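Local structure of aminotransferase (4GRX) at residues R367-L372 with F389-E394; A376-I381 with A456-F461; E49-V54 with P438-E443. The protein probably transfers amino groups between amines and carbonyl compounds with a covalently held pyridoxal phosphate cofactor, as other class III omega-aminotransferases do. All blocks are in the same frame, centred on the assembly; numbering follows the deposited sequence.

Contacts 1, 2 and 3 illustrate how pieces near and far in the chain are packed together around helix 443-463: two meet the antiparallel sheet of strands 381-387, 390-395 and 432-435, and contact 3 adds a hairpin of another, N-terminal sheet. Contact 1 is the middle member. Its centre is about 14 Å from that of contact 2 and about 17 Å from that of contact 3. It touches both: E394 O lies 3.8 Å from I381 CG2, and F389 CE2 lies 3.7 Å from P438 O. Contacts 2 and 3 do not meet, their nearest atoms being about 15 Å apart. None of the three supplies the cofactor-bearing K297 or another residue of the delta-amino valeric acid pocket.

Contact 1: R367-L372 with F389-E394; sequences RFEAGL and FMWALE
The ring of F368 lies against the indole of W391, and this pairing is the dense part of the contact. W391 CD1 sits over the centre of the phenyl face, 3.5 Å from F368 CE1. The phenyl and the five-membered ring are inclined at 34°, an oblique meeting. F368 places its CG anti to the backbone N (chi1 -156°), which swings the ring from helix 357-375 toward strand 390-395. The same ring turns its edge to the face of F389, with F368 CD2 3.8 Å from F389 CD1 and the planes 72° apart. This T-shaped pair completes a cluster of three aromatics. L372 adds an aliphatic wedge: its CD1 meets W391 at CB and along the inner part of the indole, while its CD2 approaches L393 CD1 less closely, at 4.1 Å. W391 NE1 is not left to this apolar company, for it hydrogen-bonds to G388 O.

The packing is looser at the far end of the indole. There E369 lays CB and CG alongside W391 CH2, and its extended chain keeps the carboxylate at that same outer corner, with E369 OE1 3.7 Å from W391 CH2; E369 is partly exposed, so this is the solvent side. No hydrogen bond crosses the interface. Helix and strand run almost parallel, with their axes 10.0 Å apart, while M390 and A392 point away, to the other face of the strand. Such a helix laid along an antiparallel sheet, with helix 443-463 beside it, is characteristic of the C-terminal small domain of fold-type I pyridoxal phosphate enzymes.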
ATOM      1  N   ARG A 367      -5.424  36.077   5.133  1.00 44.19           N
ATOM      2  CA  ARG A 367      -6.866  36.120   5.368  1.00 44.62           C
ATOM      3  C   ARG A 367      -7.398  34.915   6.171  1.00 42.23           C
ATOM      4  O   ARG A 367      -8.262  35.077   7.051  1.00 42.90           O
ATOM      5  CB  ARG A 367      -7.595  36.212   4.043  1.00 45.34           C
ATOM      6  CG  ARG A 367      -9.099  36.257   4.190  1.00 46.10           C
ATOM      7  CD  ARG A 367      -9.776  36.064   2.845  1.00 46.52           C
ATOM      8  NE  ARG A 367     -11.207  36.342   2.917  1.00 47.76           N
ATOM      9  CZ  ARG A 367     -11.730  37.537   2.693  1.00 50.81           C
ATOM     10  NH1 ARG A 367     -10.937  38.554   2.392  1.00 52.86           N
ATOM     11  NH2 ARG A 367     -13.038  37.722   2.779  1.00 52.01           N
ATOM     12  N   PHE A 368      -6.882  33.724   5.846  1.00 39.53           N
ATOM     13  CA  PHE A 368      -7.206  32.467   6.528  1.00 37.05           C
ATOM     14  C   PHE A 368      -6.841  32.590   7.995  1.00 36.84           C
ATOM     15  O   PHE A 368      -7.636  32.247   8.868  1.00 36.66           O
ATOM     16  CB  PHE A 368      -6.392  31.332   5.903  1.00 35.20           C
ATOM     17  CG  PHE A 368      -6.993  29.952   6.067  1.00 33.47           C
ATOM     18  CD1 PHE A 368      -7.682  29.585   7.224  1.00 33.20           C
ATOM     19  CD2 PHE A 368      -6.815  28.996   5.066  1.00 32.24           C
ATOM     20  CE1 PHE A 368      -8.217  28.314   7.362  1.00 31.65           C
ATOM     21  CE2 PHE A 368      -7.330  27.718   5.198  1.00 30.74           C
ATOM     22  CZ  PHE A 368      -8.034  27.376   6.349  1.00 30.57           C
ATOM     23  N   GLU A 369      -5.636  33.089   8.256  1.00 37.03           N
ATOM     24  CA  GLU A 369      -5.163  33.337   9.614  1.00 37.23           C
ATOM     25  C   GLU A 369      -5.985  34.381  10.371  1.00 39.62           C
ATOM     26  O   GLU A 369      -6.167  34.271  11.591  1.00 39.69           O
ATOM     27  CB  GLU A 369      -3.698  33.756   9.595  1.00 37.52           C
ATOM     28  CG  GLU A 369      -3.070  33.818  10.976  1.00 37.58           C
ATOM     29  CD  GLU A 369      -1.579  34.047  10.939  1.00 37.71           C
ATOM     30  OE1 GLU A 369      -0.972  33.926   9.853  1.00 37.19           O
ATOM     31  OE2 GLU A 369      -1.018  34.352  12.007  1.00 38.52           O
ATOM     32  N   ALA A 370      -6.471  35.390   9.648  1.00 41.75           N
ATOM     33  CA  ALA A 370      -7.327  36.415  10.237  1.00 44.41           C
ATOM     34  C   ALA A 370      -8.672  35.835  10.695  1.00 43.95           C
ATOM     35  O   ALA A 370      -9.161  36.181  11.766  1.00 45.14           O
ATOM     36  CB  ALA A 370      -7.525  37.561   9.263  1.00 46.87           C
ATOM     37  N   GLY A 371      -9.242  34.935   9.893  1.00 42.44           N
ATOM     38  CA  GLY A 371     -10.499  34.266  10.229  1.00 42.25           C
ATOM     39  C   GLY A 371     -10.421  33.453  11.510  1.00 41.30           C
ATOM     40  O   GLY A 371     -11.296  33.541  12.372  1.00 42.27           O
ATOM     41  N   LEU A 372      -9.359  32.665  11.642  1.00 39.72           N
ATOM     42  CA  LEU A 372      -9.193  31.814  12.810  1.00 38.95           C
ATOM     43  C   LEU A 372      -8.944  32.605  14.086  1.00 40.86           C
ATOM     44  O   LEU A 372      -9.524  32.287  15.125  1.00 41.01           O
ATOM     45  CB  LEU A 372      -8.068  30.826  12.590  1.00 37.09           C
ATOM     46  CG  LEU A 372      -8.198  29.956  11.347  1.00 35.98           C
ATOM     47  CD1 LEU A 372      -6.937  29.131  11.234  1.00 33.97           C
ATOM     48  CD2 LEU A 372      -9.440  29.063  11.361  1.00 35.60           C
ATOM     49  N   PHE A 389      -2.216  26.789   4.065  1.00 32.15           N
ATOM     50  CA  PHE A 389      -3.586  26.270   4.024  1.00 31.84           C
ATOM     51  C   PHE A 389      -3.767  25.031   4.898  1.00 31.15           C
ATOM     52  O   PHE A 389      -4.428  24.063   4.494  1.00 31.44           O
ATOM     53  CB  PHE A 389      -3.998  25.953   2.587  1.00 32.11           C
ATOM     54  CG  PHE A 389      -4.720  27.070   1.893  1.00 33.38           C
ATOM     55  CD1 PHE A 389      -4.440  28.405   2.190  1.00 34.22           C
ATOM     56  CD2 PHE A 389      -5.671  26.784   0.912  1.00 33.73           C
ATOM     57  CE1 PHE A 389      -5.104  29.430   1.535  1.00 35.50           C
ATOM     58  CE2 PHE A 389      -6.332  27.802   0.248  1.00 35.02           C
ATOM     59  CZ  PHE A 389      -6.047  29.131   0.557  1.00 35.92           C
ATOM     60  N   MET A 390      -3.169  25.045   6.089  1.00 30.39           N
ATOM     61  CA  MET A 390      -3.413  24.000   7.072  1.00 28.98           C
ATOM     62  C   MET A 390      -3.500  24.601   8.469  1.00 29.22           C
ATOM     63  O   MET A 390      -2.584  25.289   8.926  1.00 29.53           O
ATOM     64  CB  MET A 390      -2.378  22.876   6.960  1.00 28.09           C
ATOM     65  CG  MET A 390      -0.950  23.244   7.305  1.00 27.97           C
ATOM     66  SD  MET A 390       0.204  21.905   6.970  1.00 27.36           S
ATOM     67  CE  MET A 390      -0.354  20.579   8.048  1.00 26.81           C
ATOM     68  N   TRP A 391      -4.632  24.374   9.127  1.00 29.44           N
ATOM     69  CA  TRP A 391      -4.977  25.109  10.349  1.00 30.06           C
ATOM     70  C   TRP A 391      -5.814  24.299  11.289  1.00 30.10           C
ATOM     71  O   TRP A 391      -6.518  23.356  10.869  1.00 29.75           O
ATOM     72  CB  TRP A 391      -5.729  26.381   9.992  1.00 30.61           C
ATOM     73  CG  TRP A 391      -4.907  27.355   9.185  1.00 31.22           C
ATOM     74  CD1 TRP A 391      -4.848  27.467   7.804  1.00 31.33           C
ATOM     75  CD2 TRP A 391      -3.972  28.378   9.692  1.00 31.95           C
ATOM     76  NE1 TRP A 391      -3.971  28.450   7.429  1.00 32.23           N
ATOM     77  CE2 TRP A 391      -3.410  29.036   8.512  1.00 32.50           C
ATOM     78  CE3 TRP A 391      -3.562  28.794  10.955  1.00 32.19           C
ATOM     79  CZ2 TRP A 391      -2.480  30.067   8.617  1.00 33.26           C
ATOM     80  CZ3 TRP A 391      -2.623  29.833  11.051  1.00 32.78           C
ATOM     81  CH2 TRP A 391      -2.095  30.449   9.912  1.00 33.38           C
ATOM     82  N   ALA A 392      -5.742  24.655  12.573  1.00 30.26           N
ATOM     83  CA  ALA A 392      -6.584  24.035  13.592  1.00 29.98           C
ATOM     84  C   ALA A 392      -6.968  24.963  14.751  1.00 30.75           C
ATOM     85  O   ALA A 392      -6.187  25.826  15.172  1.00 31.36           O
ATOM     86  CB  ALA A 392      -5.961  22.757  14.116  1.00 29.31           C
ATOM     87  N   LEU A 393      -8.196  24.773  15.230  1.00 30.51           N
ATOM     88  CA  LEU A 393      -8.693  25.373  16.449  1.00 30.92           C
ATOM     89  C   LEU A 393      -8.771  24.300  17.550  1.00 30.69           C
ATOM     90  O   LEU A 393      -9.257  23.195  17.320  1.00 29.87           O
ATOM     91  CB  LEU A 393     -10.075  25.953  16.186  1.00 31.24           C
ATOM     92  CG  LEU A 393     -10.121  27.081  15.158  1.00 31.88           C
ATOM     93  CD1 LEU A 393     -11.415  27.053  14.346  1.00 31.87           C
ATOM     94  CD2 LEU A 393      -9.904  28.435  15.833  1.00 32.72           C
ATOM     95  N   GLU A 394      -8.281  24.619  18.740  1.00 31.36           N
ATOM     96  CA  GLU A 394      -8.351  23.664  19.848  1.00 31.85           C
ATOM     97  C   GLU A 394      -9.523  23.956  20.788  1.00 32.59           C
ATOM     98  O   GLU A 394      -9.580  25.021  21.390  1.00 33.62           O
ATOM     99  CB  GLU A 394      -7.063  23.695  20.639  1.00 32.23           C
ATOM    100  CG  GLU A 394      -7.054  22.690  21.762  1.00 33.02           C
ATOM    101  CD  GLU A 394      -6.489  21.338  21.358  1.00 32.71           C
ATOM    102  OE1 GLU A 394      -5.926  21.200  20.239  1.00 32.03           O
ATOM    103  OE2 GLU A 394      -6.605  20.412  22.185  1.00 33.18           O
TER

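Contact 2: A376-I381 with A456-F461; sequences ADRPNI and ALDKVF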
ATOM      1  N   ALA A 376     -11.113  32.223  17.266  1.00 44.29           N
ATOM      2  CA  ALA A 376     -10.503  31.775  18.518  1.00 44.11           C
ATOM      3  C   ALA A 376     -10.817  32.678  19.713  1.00 47.52           C
ATOM      4  O   ALA A 376     -10.416  32.384  20.841  1.00 47.86           O
ATOM      5  CB  ALA A 376      -9.001  31.660  18.346  1.00 42.47           C
ATOM      6  N   ASP A 377     -11.528  33.775  19.466  1.00 50.36           N
ATOM      7  CA  ASP A 377     -11.789  34.780  20.505  1.00 53.86           C
ATOM      8  C   ASP A 377     -12.628  34.277  21.685  1.00 54.87           C
ATOM      9  O   ASP A 377     -12.441  34.729  22.818  1.00 57.51           O
ATOM     10  CB  ASP A 377     -12.469  36.006  19.901  1.00 56.53           C
ATOM     11  CG  ASP A 377     -12.272  37.249  20.742  1.00 60.16           C
ATOM     12  OD1 ASP A 377     -11.276  37.307  21.503  1.00 60.20           O
ATOM     13  OD2 ASP A 377     -13.112  38.170  20.632  1.00 63.07           O
ATOM     14  N   ARG A 378     -13.535  33.345  21.410  1.00 52.96           N
ATOM     15  CA  ARG A 378     -14.484  32.835  22.395  1.00 53.66           C
ATOM     16  C   ARG A 378     -13.884  32.007  23.553  1.00 52.72           C
ATOM     17  O   ARG A 378     -12.722  31.591  23.488  1.00 50.33           O
ATOM     18  CB  ARG A 378     -15.556  32.037  21.668  1.00 52.50           C
ATOM     19  CG  ARG A 378     -14.995  30.984  20.746  1.00 49.01           C
ATOM     20  CD  ARG A 378     -16.121  30.311  20.021  1.00 48.33           C
ATOM     21  NE  ARG A 378     -16.315  30.899  18.710  1.00 48.22           N
ATOM     22  CZ  ARG A 378     -17.468  30.897  18.063  1.00 49.04           C
ATOM     23  NH1 ARG A 378     -18.541  30.360  18.623  1.00 50.10           N
ATOM     24  NH2 ARG A 378     -17.552  31.443  16.862  1.00 49.23           N
ATOM     25  N   PRO A 379     -14.686  31.792  24.629  1.00 39.45           N
ATOM     26  CA  PRO A 379     -14.307  31.012  25.828  0.88 39.47           C
ATOM     27  C   PRO A 379     -13.800  29.590  25.575  1.00 38.08           C
ATOM     28  O   PRO A 379     -12.916  29.133  26.290  1.00 38.20           O
ATOM     29  CB  PRO A 379     -15.615  30.943  26.635  0.88 40.36           C
ATOM     30  CG  PRO A 379     -16.384  32.144  26.230  0.88 41.03           C
ATOM     31  CD  PRO A 379     -15.989  32.469  24.815  0.88 40.35           C
ATOM     32  N   ASN A 380     -14.345  28.902  24.574  1.00 37.11           N
ATOM     33  CA  ASN A 380     -14.085  27.459  24.381  1.00 36.01           C
ATOM     34  C   ASN A 380     -13.104  27.059  23.279  1.00 34.88           C
ATOM     35  O   ASN A 380     -13.044  25.893  22.894  1.00 34.13           O
ATOM     36  CB  ASN A 380     -15.405  26.696  24.194  1.00 35.76           C
ATOM     37  CG  ASN A 380     -16.314  26.797  25.408  1.00 36.79           C
ATOM     38  OD1 ASN A 380     -17.438  27.260  25.309  1.00 37.29           O
ATOM     39  ND2 ASN A 380     -15.816  26.379  26.561  1.00 37.30           N
ATOM     40  N   ILE A 381     -12.343  28.027  22.775  1.00 34.78           N
ATOM     41  CA  ILE A 381     -11.207  27.750  21.915  1.00 33.61           C
ATOM     42  C   ILE A 381      -9.974  28.138  22.702  1.00 34.24           C
ATOM     43  O   ILE A 381      -9.869  29.266  23.174  1.00 35.28           O
ATOM     44  CB  ILE A 381     -11.251  28.569  20.606  1.00 33.27           C
ATOM     45  CG1 ILE A 381     -12.479  28.196  19.750  1.00 32.83           C
ATOM     46  CG2 ILE A 381      -9.948  28.423  19.833  1.00 32.46           C
ATOM     47  CD1 ILE A 381     -12.754  26.709  19.613  1.00 31.70           C
ATOM     48  N   ALA A 456     -21.803  26.243  13.537  1.00 37.71           N
ATOM     49  CA  ALA A 456     -21.542  24.949  14.166  1.00 36.08           C
ATOM     50  C   ALA A 456     -20.974  25.109  15.574  1.00 35.42           C
ATOM     51  O   ALA A 456     -21.491  24.508  16.517  1.00 35.80           O
ATOM     52  CB  ALA A 456     -20.613  24.116  13.303  1.00 34.73           C
ATOM     53  N   LEU A 457     -19.942  25.940  15.727  1.00 35.29           N
ATOM     54  CA  LEU A 457     -19.362  26.165  17.051  1.00 36.18           C
ATOM     55  C   LEU A 457     -20.369  26.772  18.051  1.00 38.48           C
ATOM     56  O   LEU A 457     -20.435  26.338  19.205  1.00 38.59           O
ATOM     57  CB  LEU A 457     -18.064  26.991  16.985  1.00 37.67           C
ATOM     58  CG  LEU A 457     -16.875  26.428  16.197  1.00 36.82           C
ATOM     59  CD1 LEU A 457     -15.749  27.446  16.118  1.00 39.81           C
ATOM     60  CD2 LEU A 457     -16.362  25.110  16.764  1.00 36.48           C
ATOM     61  N   ASP A 458     -21.153  27.754  17.610  1.00 41.05           N
ATOM     62  CA  ASP A 458     -22.141  28.389  18.485  1.00 44.96           C
ATOM     63  C   ASP A 458     -23.107  27.339  19.001  1.00 43.98           C
ATOM     64  O   ASP A 458     -23.371  27.256  20.205  1.00 45.19           O
ATOM     65  CB  ASP A 458     -22.940  29.460  17.741  1.00 49.46           C
ATOM     66  CG  ASP A 458     -22.130  30.710  17.431  1.00 52.69           C
ATOM     67  OD1 ASP A 458     -20.907  30.763  17.697  1.00 51.66           O
ATOM     68  OD2 ASP A 458     -22.738  31.657  16.896  1.00 57.53           O
ATOM     69  N   LYS A 459     -23.616  26.537  18.071  1.00 42.53           N
ATOM     70  CA  LYS A 459     -24.612  25.519  18.359  1.00 43.10           C
ATOM     71  C   LYS A 459     -24.073  24.490  19.354  1.00 40.45           C
ATOM     72  O   LYS A 459     -24.696  24.262  20.388  1.00 42.09           O
ATOM     73  CB  LYS A 459     -25.053  24.846  17.057  1.00 43.51           C
ATOM     74  CG  LYS A 459     -26.450  24.269  17.075  1.00 47.67           C
ATOM     75  CD  LYS A 459     -26.897  23.994  15.647  1.00 50.25           C
ATOM     76  CE  LYS A 459     -28.413  24.031  15.512  1.00 57.41           C
ATOM     77  NZ  LYS A 459     -29.054  23.046  16.425  1.00 59.38           N
ATOM     78  N   VAL A 460     -22.912  23.901  19.057  1.00 37.24           N
ATOM     79  CA  VAL A 460     -22.333  22.851  19.891  1.00 35.87           C
ATOM     80  C   VAL A 460     -21.911  23.344  21.286  1.00 36.41           C
ATOM     81  O   VAL A 460     -22.270  22.724  22.295  1.00 36.95           O
ATOM     82  CB  VAL A 460     -21.157  22.142  19.186  1.00 34.58           C
ATOM     83  CG1 VAL A 460     -20.539  21.075  20.088  1.00 34.82           C
ATOM     84  CG2 VAL A 460     -21.609  21.525  17.868  1.00 35.09           C
ATOM     85  N   PHE A 461     -21.178  24.454  21.360  1.00 37.06           N
ATOM     86  CA  PHE A 461     -20.754  24.972  22.662  1.00 39.09           C
ATOM     87  C   PHE A 461     -21.920  25.372  23.565  1.00 41.67           C
ATOM     88  O   PHE A 461     -21.792  25.384  24.795  1.00 43.25           O
ATOM     89  CB  PHE A 461     -19.711  26.108  22.542  1.00 41.26           C
ATOM     90  CG  PHE A 461     -18.391  25.669  21.943  1.00 40.17           C
ATOM     91  CD1 PHE A 461     -17.878  24.394  22.188  1.00 38.77           C
ATOM     92  CD2 PHE A 461     -17.651  26.535  21.135  1.00 41.74           C
ATOM     93  CE1 PHE A 461     -16.669  23.988  21.630  1.00 39.47           C
ATOM     94  CE2 PHE A 461     -16.434  26.137  20.581  1.00 41.78           C
ATOM     95  CZ  PHE A 461     -15.946  24.859  20.828  1.00 40.90           C
TER
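R378 NH1 donates to D458 OD1 at 2.6 Å, a salt bridge that ties the type I beta turn from R378 to I381 to helix 443-463. This turn leads from helix 357-375 into the small domain's antiparallel sheet. The N-H...O angle is 160°; OD1 is approached almost end-on and lies close to the guanidinium plane, although the carboxylate is twisted out of that plane. The CG of R378 stands between the backbone N and the carbonyl carbon (chi1 52°), and the chain then bends to pass L457 CB, which lies over one guanidinium face. E454 pairs with NH2 of the same arginine, so two acids of the helix share its charge.

On the buried ring of F461, N380 rests its CB 3.6 Å from the centroid and only 3° off the normal, a well-centred CH-pi contact. Its ND2 hydrogen-bonds to V396 O, which would limit rotation of the amide. An alanine in place of F461 removes the ring under N380 CB, and would probably open a gap beside I381 and leave the turn less firmly packed on the helix. That isoleucine reaches the ring at its edge, with I381 CD1 3.8 Å from F461 CE2.

Contact 3: E49-V54 with P438-E443; sequences EGPYIV and PFILTE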
ATOM      1  N   GLU A  49     -17.696  19.419  -7.532  1.00 31.80           N
ATOM      2  CA  GLU A  49     -17.448  20.586  -8.381  1.00 33.39           C
ATOM      3  C   GLU A  49     -16.578  21.553  -7.594  1.00 32.92           C
ATOM      4  O   GLU A  49     -16.982  22.060  -6.542  1.00 32.63           O
ATOM      5  CB  GLU A  49     -18.744  21.288  -8.775  1.00 35.64           C
ATOM      6  CG  GLU A  49     -19.751  20.429  -9.521  1.00 37.02           C
ATOM      7  CD  GLU A  49     -21.119  21.089  -9.633  1.00 39.59           C
ATOM      8  OE1 GLU A  49     -21.259  22.251  -9.177  1.00 41.20           O
ATOM      9  OE2 GLU A  49     -22.060  20.455 -10.173  1.00 40.29           O
ATOM     10  N   GLY A  50     -15.386  21.815  -8.106  1.00 32.72           N
ATOM     11  CA  GLY A  50     -14.447  22.626  -7.375  1.00 32.40           C
ATOM     12  C   GLY A  50     -14.237  21.959  -6.030  1.00 30.73           C
ATOM     13  O   GLY A  50     -14.012  20.747  -5.966  1.00 29.48           O
ATOM     14  N   PRO A  51     -14.330  22.741  -4.941  1.00 30.86           N
ATOM     15  CA  PRO A  51     -14.154  22.217  -3.585  1.00 29.41           C
ATOM     16  C   PRO A  51     -15.443  21.657  -2.976  1.00 29.08           C
ATOM     17  O   PRO A  51     -15.522  21.456  -1.763  1.00 28.84           O
ATOM     18  CB  PRO A  51     -13.671  23.440  -2.815  1.00 30.19           C
ATOM     19  CG  PRO A  51     -14.290  24.604  -3.528  1.00 31.97           C
ATOM     20  CD  PRO A  51     -14.528  24.202  -4.955  1.00 32.32           C
ATOM     21  N   TYR A  52     -16.434  21.388  -3.818  1.00 29.41           N
ATOM     22  CA  TYR A  52     -17.713  20.843  -3.365  1.00 29.14           C
ATOM     23  C   TYR A  52     -17.884  19.388  -3.734  1.00 28.16           C
ATOM     24  O   TYR A  52     -17.465  18.962  -4.805  1.00 27.99           O
ATOM     25  CB  TYR A  52     -18.884  21.620  -3.956  1.00 30.47           C
ATOM     26  CG  TYR A  52     -18.923  23.061  -3.563  1.00 31.40           C
ATOM     27  CD1 TYR A  52     -18.311  24.033  -4.355  1.00 32.32           C
ATOM     28  CD2 TYR A  52     -19.564  23.456  -2.399  1.00 31.61           C
ATOM     29  CE1 TYR A  52     -18.332  25.360  -3.990  1.00 33.62           C
ATOM     30  CE2 TYR A  52     -19.594  24.780  -2.025  1.00 33.03           C
ATOM     31  CZ  TYR A  52     -18.984  25.725  -2.829  1.00 34.02           C
ATOM     32  OH  TYR A  52     -19.020  27.034  -2.458  1.00 35.55           O
ATOM     33  N   ILE A  53     -18.500  18.641  -2.823  1.00 27.72           N
ATOM     34  CA  ILE A  53     -18.984  17.291  -3.100  1.00 27.34           C
ATOM     35  C   ILE A  53     -20.513  17.295  -3.019  1.00 28.52           C
ATOM     36  O   ILE A  53     -21.124  18.202  -2.417  1.00 29.29           O
ATOM     37  CB  ILE A  53     -18.359  16.225  -2.165  1.00 26.08           C
ATOM     38  CG1 ILE A  53     -18.806  16.432  -0.707  1.00 26.01           C
ATOM     39  CG2 ILE A  53     -16.831  16.221  -2.290  1.00 25.29           C
ATOM     40  CD1 ILE A  53     -18.381  15.334   0.243  1.00 24.66           C
ATOM     41  N   VAL A  54     -21.120  16.302  -3.670  1.00 28.62           N
ATOM     42  CA  VAL A  54     -22.578  16.190  -3.812  1.00 29.58           C
ATOM     43  C   VAL A  54     -22.955  14.733  -3.588  1.00 28.98           C
ATOM     44  O   VAL A  54     -22.402  13.852  -4.255  1.00 28.45           O
ATOM     45  CB  VAL A  54     -23.032  16.604  -5.237  1.00 30.75           C
ATOM     46  CG1 VAL A  54     -24.526  16.405  -5.436  1.00 31.66           C
ATOM     47  CG2 VAL A  54     -22.639  18.041  -5.525  1.00 31.70           C
ATOM     48  N   PRO A 438      -9.021  22.561  -0.350  1.00 28.24           N
ATOM     49  CA  PRO A 438      -8.193  22.553  -1.568  1.00 28.32           C
ATOM     50  C   PRO A 438      -7.530  23.914  -1.837  1.00 28.88           C
ATOM     51  O   PRO A 438      -8.003  24.968  -1.389  1.00 29.00           O
ATOM     52  CB  PRO A 438      -9.199  22.243  -2.679  1.00 28.82           C
ATOM     53  CG  PRO A 438     -10.380  21.653  -2.000  1.00 28.40           C
ATOM     54  CD  PRO A 438     -10.439  22.297  -0.651  1.00 28.24           C
ATOM     55  N   PHE A 439      -6.430  23.870  -2.576  1.00 29.02           N
ATOM     56  CA  PHE A 439      -5.728  25.081  -2.984  1.00 29.56           C
ATOM     57  C   PHE A 439      -6.566  25.972  -3.917  1.00 30.63           C
ATOM     58  O   PHE A 439      -6.426  27.188  -3.898  1.00 31.55           O
ATOM     59  CB  PHE A 439      -4.384  24.723  -3.632  1.00 29.57           C
ATOM     60  CG  PHE A 439      -3.436  23.939  -2.737  1.00 28.53           C
ATOM     61  CD1 PHE A 439      -2.308  23.326  -3.283  1.00 28.39           C
ATOM     62  CD2 PHE A 439      -3.662  23.805  -1.359  1.00 27.68           C
ATOM     63  CE1 PHE A 439      -1.426  22.615  -2.477  1.00 27.67           C
ATOM     64  CE2 PHE A 439      -2.784  23.089  -0.552  1.00 26.81           C
ATOM     65  CZ  PHE A 439      -1.663  22.494  -1.110  1.00 26.86           C
ATOM     66  N   ILE A 440      -7.448  25.377  -4.714  1.00 30.76           N
ATOM     67  CA  ILE A 440      -8.311  26.128  -5.651  1.00 32.11           C
ATOM     68  C   ILE A 440      -9.381  27.016  -4.980  1.00 32.46           C
ATOM     69  O   ILE A 440     -10.265  27.567  -5.658  1.00 33.76           O
ATOM     70  CB  ILE A 440      -9.006  25.193  -6.671  1.00 32.44           C
ATOM     71  CG1 ILE A 440      -9.946  24.210  -5.955  1.00 31.61           C
ATOM     72  CG2 ILE A 440      -7.971  24.438  -7.495  1.00 32.31           C
ATOM     73  CD1 ILE A 440     -11.136  23.797  -6.792  1.00 32.40           C
ATOM     74  N   LEU A 441      -9.283  27.159  -3.661  1.00 31.45           N
ATOM     75  CA  LEU A 441     -10.288  27.838  -2.848  1.00 31.58           C
ATOM     76  C   LEU A 441     -10.295  29.354  -3.048  1.00 33.00           C
ATOM     77  O   LEU A 441      -9.247  30.004  -2.912  1.00 33.23           O
ATOM     78  CB  LEU A 441     -10.072  27.526  -1.364  1.00 30.22           C
ATOM     79  CG  LEU A 441     -11.240  27.898  -0.451  1.00 30.32           C
ATOM     80  CD1 LEU A 441     -12.275  26.775  -0.432  1.00 29.67           C
ATOM     81  CD2 LEU A 441     -10.737  28.201   0.952  1.00 29.73           C
ATOM     82  N   THR A 442     -11.485  29.897  -3.329  1.00 39.45           N
ATOM     83  CA  THR A 442     -11.679  31.327  -3.596  1.00 39.85           C
ATOM     84  C   THR A 442     -12.040  32.078  -2.310  1.00 40.08           C
ATOM     85  O   THR A 442     -12.584  31.487  -1.378  1.00 38.84           O
ATOM     86  CB  THR A 442     -12.793  31.579  -4.655  1.00 39.58           C
ATOM     87  OG1 THR A 442     -14.091  31.324  -4.087  1.00 38.86           O
ATOM     88  CG2 THR A 442     -12.598  30.727  -5.925  1.00 40.01           C
ATOM     89  N   GLU A 443     -11.754  33.379  -2.265  1.00 42.62           N
ATOM     90  CA  GLU A 443     -12.047  34.201  -1.081  1.00 44.57           C
ATOM     91  C   GLU A 443     -13.482  34.044  -0.594  1.00 43.10           C
ATOM     92  O   GLU A 443     -13.739  34.096   0.608  1.00 43.54           O
ATOM     93  CB  GLU A 443     -11.732  35.679  -1.336  1.00 49.43           C
ATOM     94  CG  GLU A 443     -10.291  35.922  -1.764  1.00 52.39           C
ATOM     95  CD  GLU A 443      -9.983  37.373  -2.077  1.00 58.33           C
ATOM     96  OE1 GLU A 443     -10.803  38.247  -1.729  1.00 61.26           O
ATOM     97  OE2 GLU A 443      -8.909  37.647  -2.663  1.00 61.22           O
TER
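P51 meets P438, L441 and I440 with successive atoms of its ring, and following the ring outward from CB traces most of the contact. P51 CB faces the ring of P438, 3.8 Å from P438 CG and slightly farther from P438 CD. The next atom, P51 CG, comes to 4.3 Å from L441 CD1, the loosest of the three approaches. P51 CD, which closes the ring back to the backbone N, lies 3.9 Å from I440 CD1. I440 CD1 also reaches G50, 3.6 Å from G50 CA. With chi1 at 63°, I440 tucks CG1 in among its own backbone atoms, and CD1 extends across to the G50-P51 link.

G50 and P51 are the two corner residues of a type II' turn joining strands 43-49 and 52-55, a tight beta-hairpin. Backbone bonds run both ways between E49 and Y52: E49 N to Y52 O at 2.8 Å and Y52 N to E49 O at 2.9 Å. G50 has a positive phi of 57°, and a beta carbon there would run into P51 CD. On the other segment, P438 to L441 forms a type I turn with a weak L441 N to P438 O bond, and T442 follows as the N-cap of helix 443-463. N360 ND2 hydrogen-bonds to F439 O and L441 O, while L62 and Q445 also pack on P51.

No hydrogen bond or charge pair crosses between 49-54 and 438-443. The hairpin tip is therefore joined to the segment leading into helix 443-463 by apolar packing, and its fit depends on shape, while several backbone polar groups are bonded within the hairpin turn or to outside partners such as N360.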